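Long-range contact in acyl-coenzyme A thioesterase THEM4 (Rhodococcus sp., PDB 2OV9), which probably hydrolyses medium- and long-chain fatty acyl-coenzyme A thioesters to the free fatty acid and coenzyme A, as a hotdog-fold thioesterase: residues V181-R193 against G197-D209. Residues are numbered along the deposited sequence; the frame is centred on the assembly and turned at random.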
loop_
_atom_site.group_PDB
_atom_site.type_symbol
_atom_site.label_atom_id
_atom_site.label_comp_id
_atom_site.label_asym_id
_atom_site.label_seq_id
_atom_site.Cartn_x
_atom_site.Cartn_y
_atom_site.Cartn_z
ATOM N N VAL B 181 -27.576 4.118 3.996
ATOM C CA VAL B 181 -27.561 3.291 5.190
ATOM C C VAL B 181 -28.871 2.484 5.260
ATOM O O VAL B 181 -29.968 3.032 5.096
ATOM C CB VAL B 181 -27.436 4.130 6.492
ATOM C CG1 VAL B 181 -27.258 3.209 7.713
ATOM C CG2 VAL B 181 -26.298 5.116 6.409
ATOM N N ASP B 182 -28.754 1.184 5.503
ATOM C CA ASP B 182 -29.918 0.347 5.779
ATOM C C ASP B 182 -29.583 -0.482 7.013
ATOM O O ASP B 182 -29.005 -1.568 6.904
ATOM C CB ASP B 182 -30.234 -0.553 4.575
ATOM C CG ASP B 182 -31.631 -1.187 4.641
ATOM O OD1 ASP B 182 -32.250 -1.228 5.733
ATOM O OD2 ASP B 182 -32.112 -1.656 3.582
ATOM N N GLY B 183 -29.932 0.038 8.189
ATOM C CA GLY B 183 -29.606 -0.627 9.448
ATOM C C GLY B 183 -28.124 -0.549 9.768
ATOM O O GLY B 183 -27.571 0.544 9.871
ATOM N N ARG B 184 -27.480 -1.706 9.929
ATOM C CA ARG B 184 -26.035 -1.764 10.192
ATOM C C ARG B 184 -25.248 -1.586 8.884
ATOM O O ARG B 184 -24.040 -1.331 8.897
ATOM C CB ARG B 184 -25.645 -3.082 10.886
ATOM C CG ARG B 184 -26.353 -3.351 12.221
ATOM C CD ARG B 184 -25.973 -4.715 12.812
ATOM N NE ARG B 184 -27.095 -5.320 13.547
ATOM C CZ ARG B 184 -27.020 -6.415 14.310
ATOM N NH1 ARG B 184 -25.866 -7.056 14.470
ATOM N NH2 ARG B 184 -28.106 -6.876 14.925
ATOM N N LYS B 185 -25.962 -1.676 7.760
ATOM C CA LYS B 185 -25.352 -1.739 6.442
ATOM C C LYS B 185 -25.124 -0.361 5.813
ATOM O O LYS B 185 -26.065 0.413 5.604
ATOM C CB LYS B 185 -26.177 -2.638 5.519
ATOM C CG LYS B 185 -26.447 -4.015 6.133
ATOM C CD LYS B 185 -26.706 -5.088 5.079
ATOM C CE LYS B 185 -26.074 -6.421 5.503
ATOM N NZ LYS B 185 -26.721 -7.620 4.886
ATOM N N ILE B 186 -23.866 -0.081 5.497
ATOM C CA ILE B 186 -23.486 1.185 4.893
ATOM C C ILE B 186 -22.952 0.939 3.495
ATOM O O ILE B 186 -22.159 0.024 3.291
ATOM C CB ILE B 186 -22.417 1.893 5.733
ATOM C CG1 ILE B 186 -22.973 2.195 7.128
ATOM C CG2 ILE B 186 -21.930 3.176 5.017
ATOM C CD1 ILE B 186 -22.005 1.912 8.253
ATOM N N THR B 187 -23.407 1.750 2.540
ATOM C CA THR B 187 -22.850 1.754 1.189
ATOM C C THR B 187 -22.139 3.064 0.930
ATOM O O THR B 187 -22.716 4.149 1.131
ATOM C CB THR B 187 -23.932 1.572 0.112
ATOM O OG1 THR B 187 -24.503 0.267 0.233
ATOM C CG2 THR B 187 -23.331 1.692 -1.279
ATOM N N THR B 188 -20.907 2.947 0.431
ATOM C CA THR B 188 -20.045 4.081 0.195
ATOM C C THR B 188 -19.412 3.974 -1.189
ATOM O O THR B 188 -19.050 2.874 -1.620
ATOM C CB THR B 188 -18.961 4.118 1.273
ATOM O OG1 THR B 188 -19.551 3.802 2.540
ATOM C CG2 THR B 188 -18.289 5.503 1.367
ATOM N N ALA B 189 -19.264 5.111 -1.877
ATOM C CA ALA B 189 -18.688 5.130 -3.224
ATOM C C ALA B 189 -17.586 6.194 -3.355
ATOM O O ALA B 189 -17.569 7.193 -2.627
ATOM C CB ALA B 189 -19.776 5.367 -4.285
ATOM N N GLY B 190 -16.680 5.990 -4.302
ATOM C CA GLY B 190 -15.586 6.942 -4.498
ATOM C C GLY B 190 -14.947 6.701 -5.839
ATOM O O GLY B 190 -15.293 5.743 -6.546
ATOM N N ASP B 191 -14.042 7.593 -6.217
ATOM C CA ASP B 191 -13.287 7.393 -7.440
ATOM C C ASP B 191 -12.005 8.182 -7.383
ATOM O O ASP B 191 -11.812 8.992 -6.463
ATOM C CB ASP B 191 -14.108 7.763 -8.675
ATOM C CG ASP B 191 -14.653 9.158 -8.617
ATOM O OD1 ASP B 191 -13.883 10.110 -8.333
ATOM O OD2 ASP B 191 -15.852 9.298 -8.895
ATOM N N ILE B 192 -11.139 7.931 -8.353
ATOM C CA ILE B 192 -9.871 8.635 -8.513
ATOM C C ILE B 192 -9.984 9.232 -9.895
ATOM O O ILE B 192 -10.244 8.496 -10.854
ATOM C CB ILE B 192 -8.667 7.654 -8.543
ATOM C CG1 ILE B 192 -8.462 7.029 -7.168
ATOM C CG2 ILE B 192 -7.383 8.374 -9.004
ATOM C CD1 ILE B 192 -7.352 5.954 -7.059
ATOM N N ARG B 193 -9.770 10.542 -10.006
ATOM C CA ARG B 193 -9.805 11.210 -11.308
ATOM C C ARG B 193 -8.506 11.931 -11.618
ATOM O O ARG B 193 -7.799 12.375 -10.716
ATOM C CB ARG B 193 -10.938 12.246 -11.335
ATOM C CG ARG B 193 -12.313 11.632 -11.190
ATOM C CD ARG B 193 -13.429 12.664 -11.021
ATOM N NE ARG B 193 -14.656 11.921 -10.702
ATOM C CZ ARG B 193 -15.691 11.785 -11.527
ATOM N NH1 ARG B 193 -15.687 12.372 -12.720
ATOM N NH2 ARG B 193 -16.743 11.065 -11.157
ATOM N N GLY B 197 -10.660 15.611 -14.871
ATOM C CA GLY B 197 -11.929 15.172 -14.345
ATOM C C GLY B 197 -12.250 13.742 -14.742
ATOM O O GLY B 197 -13.158 13.138 -14.163
ATOM N N GLN B 198 -11.515 13.172 -15.699
ATOM C CA GLN B 198 -11.868 11.833 -16.162
ATOM C C GLN B 198 -11.613 10.798 -15.073
ATOM O O GLN B 198 -10.596 10.875 -14.373
ATOM C CB GLN B 198 -11.125 11.491 -17.450
ATOM C CG GLN B 198 -11.430 12.492 -18.564
ATOM C CD GLN B 198 -11.020 11.971 -19.918
ATOM O OE1 GLN B 198 -10.023 12.421 -20.484
ATOM N NE2 GLN B 198 -11.778 11.011 -20.445
ATOM N N VAL B 199 -12.521 9.835 -14.927
ATOM C CA VAL B 199 -12.370 8.805 -13.898
ATOM C C VAL B 199 -11.367 7.726 -14.329
ATOM O O VAL B 199 -11.436 7.205 -15.460
ATOM C CB VAL B 199 -13.707 8.099 -13.624
ATOM C CG1 VAL B 199 -13.538 7.032 -12.525
ATOM C CG2 VAL B 199 -14.779 9.106 -13.223
ATOM N N CYS B 200 -10.428 7.412 -13.440
ATOM C CA CYS B 200 -9.437 6.372 -13.654
ATOM C C CYS B 200 -9.877 5.089 -12.968
ATOM O O CYS B 200 -9.884 4.012 -13.583
ATOM C CB CYS B 200 -8.093 6.816 -13.066
ATOM S SG CYS B 200 -7.404 8.161 -13.986
ATOM N N VAL B 201 -10.225 5.209 -11.692
ATOM C CA VAL B 201 -10.674 4.071 -10.887
ATOM C C VAL B 201 -11.903 4.491 -10.107
ATOM O O VAL B 201 -12.010 5.635 -9.651
ATOM C CB VAL B 201 -9.610 3.637 -9.862
ATOM C CG1 VAL B 201 -9.995 2.255 -9.206
ATOM C CG2 VAL B 201 -8.270 3.517 -10.534
ATOM N N SER B 202 -12.838 3.566 -9.912
ATOM C CA SER B 202 -13.985 3.866 -9.092
ATOM C C SER B 202 -14.182 2.686 -8.156
ATOM O O SER B 202 -13.678 1.613 -8.403
ATOM C CB SER B 202 -15.229 4.117 -9.966
ATOM O OG SER B 202 -15.629 2.957 -10.700
ATOM N N VAL B 203 -14.903 2.912 -7.076
ATOM C CA VAL B 203 -15.159 1.872 -6.094
ATOM C C VAL B 203 -16.547 2.012 -5.491
ATOM O O VAL B 203 -17.092 3.124 -5.411
ATOM C CB VAL B 203 -14.092 1.881 -4.969
ATOM C CG1 VAL B 203 -14.159 3.182 -4.156
ATOM C CG2 VAL B 203 -14.248 0.637 -4.051
ATOM N N GLU B 204 -17.123 0.857 -5.167
ATOM C CA GLU B 204 -18.299 0.728 -4.303
ATOM C C GLU B 204 -17.916 -0.177 -3.128
ATOM O O GLU B 204 -17.499 -1.332 -3.358
ATOM C CB GLU B 204 -19.461 0.060 -5.053
ATOM C CG GLU B 204 -20.230 0.934 -6.046
ATOM C CD GLU B 204 -21.324 0.175 -6.810
ATOM O OE1 GLU B 204 -21.798 -0.890 -6.333
ATOM O OE2 GLU B 204 -21.718 0.649 -7.902
ATOM N N GLY B 205 -18.070 0.312 -1.897
ATOM C CA GLY B 205 -17.814 -0.513 -0.701
ATOM C C GLY B 205 -19.053 -0.690 0.155
ATOM O O GLY B 205 -19.922 0.189 0.221
ATOM N N LEU B 206 -19.123 -1.846 0.801
ATOM C CA LEU B 206 -20.198 -2.180 1.711
ATOM C C LEU B 206 -19.585 -2.320 3.083
ATOM O O LEU B 206 -18.521 -2.935 3.246
ATOM C CB LEU B 206 -20.885 -3.482 1.290
ATOM C CG LEU B 206 -21.523 -3.518 -0.108
ATOM C CD1 LEU B 206 -22.009 -4.929 -0.452
ATOM C CD2 LEU B 206 -22.678 -2.503 -0.234
ATOM N N PHE B 207 -20.252 -1.732 4.072
ATOM C CA PHE B 207 -19.730 -1.693 5.426
ATOM C C PHE B 207 -20.817 -2.140 6.396
ATOM O O PHE B 207 -22.001 -2.164 6.049
ATOM C CB PHE B 207 -19.225 -0.285 5.768
ATOM C CG PHE B 207 -18.082 0.184 4.902
ATOM C CD1 PHE B 207 -16.768 0.074 5.348
ATOM C CD2 PHE B 207 -18.316 0.737 3.650
ATOM C CE1 PHE B 207 -15.704 0.501 4.557
ATOM C CE2 PHE B 207 -17.252 1.174 2.832
ATOM C CZ PHE B 207 -15.951 1.065 3.285
ATOM N N VAL B 208 -20.410 -2.506 7.606
ATOM C CA VAL B 208 -21.352 -2.968 8.624
ATOM C C VAL B 208 -21.082 -2.271 9.960
ATOM O O VAL B 208 -20.032 -2.495 10.567
ATOM C CB VAL B 208 -21.282 -4.505 8.809
ATOM C CG1 VAL B 208 -22.463 -5.025 9.658
ATOM C CG2 VAL B 208 -21.246 -5.214 7.457
ATOM N N ASP B 209 -22.013 -1.396 10.359
ATOM C CA ASP B 209 -22.202 -0.881 11.747
ATOM C C ASP B 209 -22.626 0.590 11.824
ATOM O O ASP B 209 -22.819 1.138 12.918
ATOM C CB ASP B 209 -21.002 -1.147 12.666
ATOM C CG ASP B 209 -21.094 -2.478 13.355
ATOM O OD1 ASP B 209 -22.205 -3.060 13.350
ATOM O OD2 ASP B 209 -20.068 -2.948 13.900
#
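The last hairpin of the hotdog sheet pairs strand 185-193 with strand 201-208, whose axes run antiparallel (155° between N-to-C directions) and 4.5 Å apart at closest approach. Ile186-Phe207, Thr188-Gly205 and Gly190-Val203 are hydrogen-bonded pairs with two bonds each; the straightest, Gly205 N to Thr188 O, measures 2.8 Å. Near the hairpin end the register slips in a classic beta bulge: Cys200 and Val201 both face Ile192, whose O takes a 2.8 Å bond from Cys200 N and a weak one from Val201 N.

On the face bearing Ile186, Thr188 and Phe207, turned to helix 131-148, the phenyl ring reaches back over Gly205 because its CG lies anti to the carbonyl carbon (chi1 -62°). Its CE2 comes 3.7 Å from Thr188 CB, the two side chains crossing at about a right angle. A CB on Gly205 would collide with this ring. Thr188 OG1 is hydrogen-bonded to Asn146 of that helix.

On the other face Arg193, extended from CG to NE, grips Asp191 side-on: NE meets OD1, and NH2 forms a salt bridge with OD2 at 3.0 Å, both from above the carboxylate plane. NH1 reaches Gly197 O at 3.0 Å, while Val199 CG2 sits 3.2 Å above the centre of the guanidinium plane. A leucine at Arg193 would probably leave the Asp191 carboxylate without its countercharge and Gly197 O without this donor. With all three nitrogens engaged and one face covered, the guanidinium is fixed in rotation and ties the turn residue Gly197 to the strand.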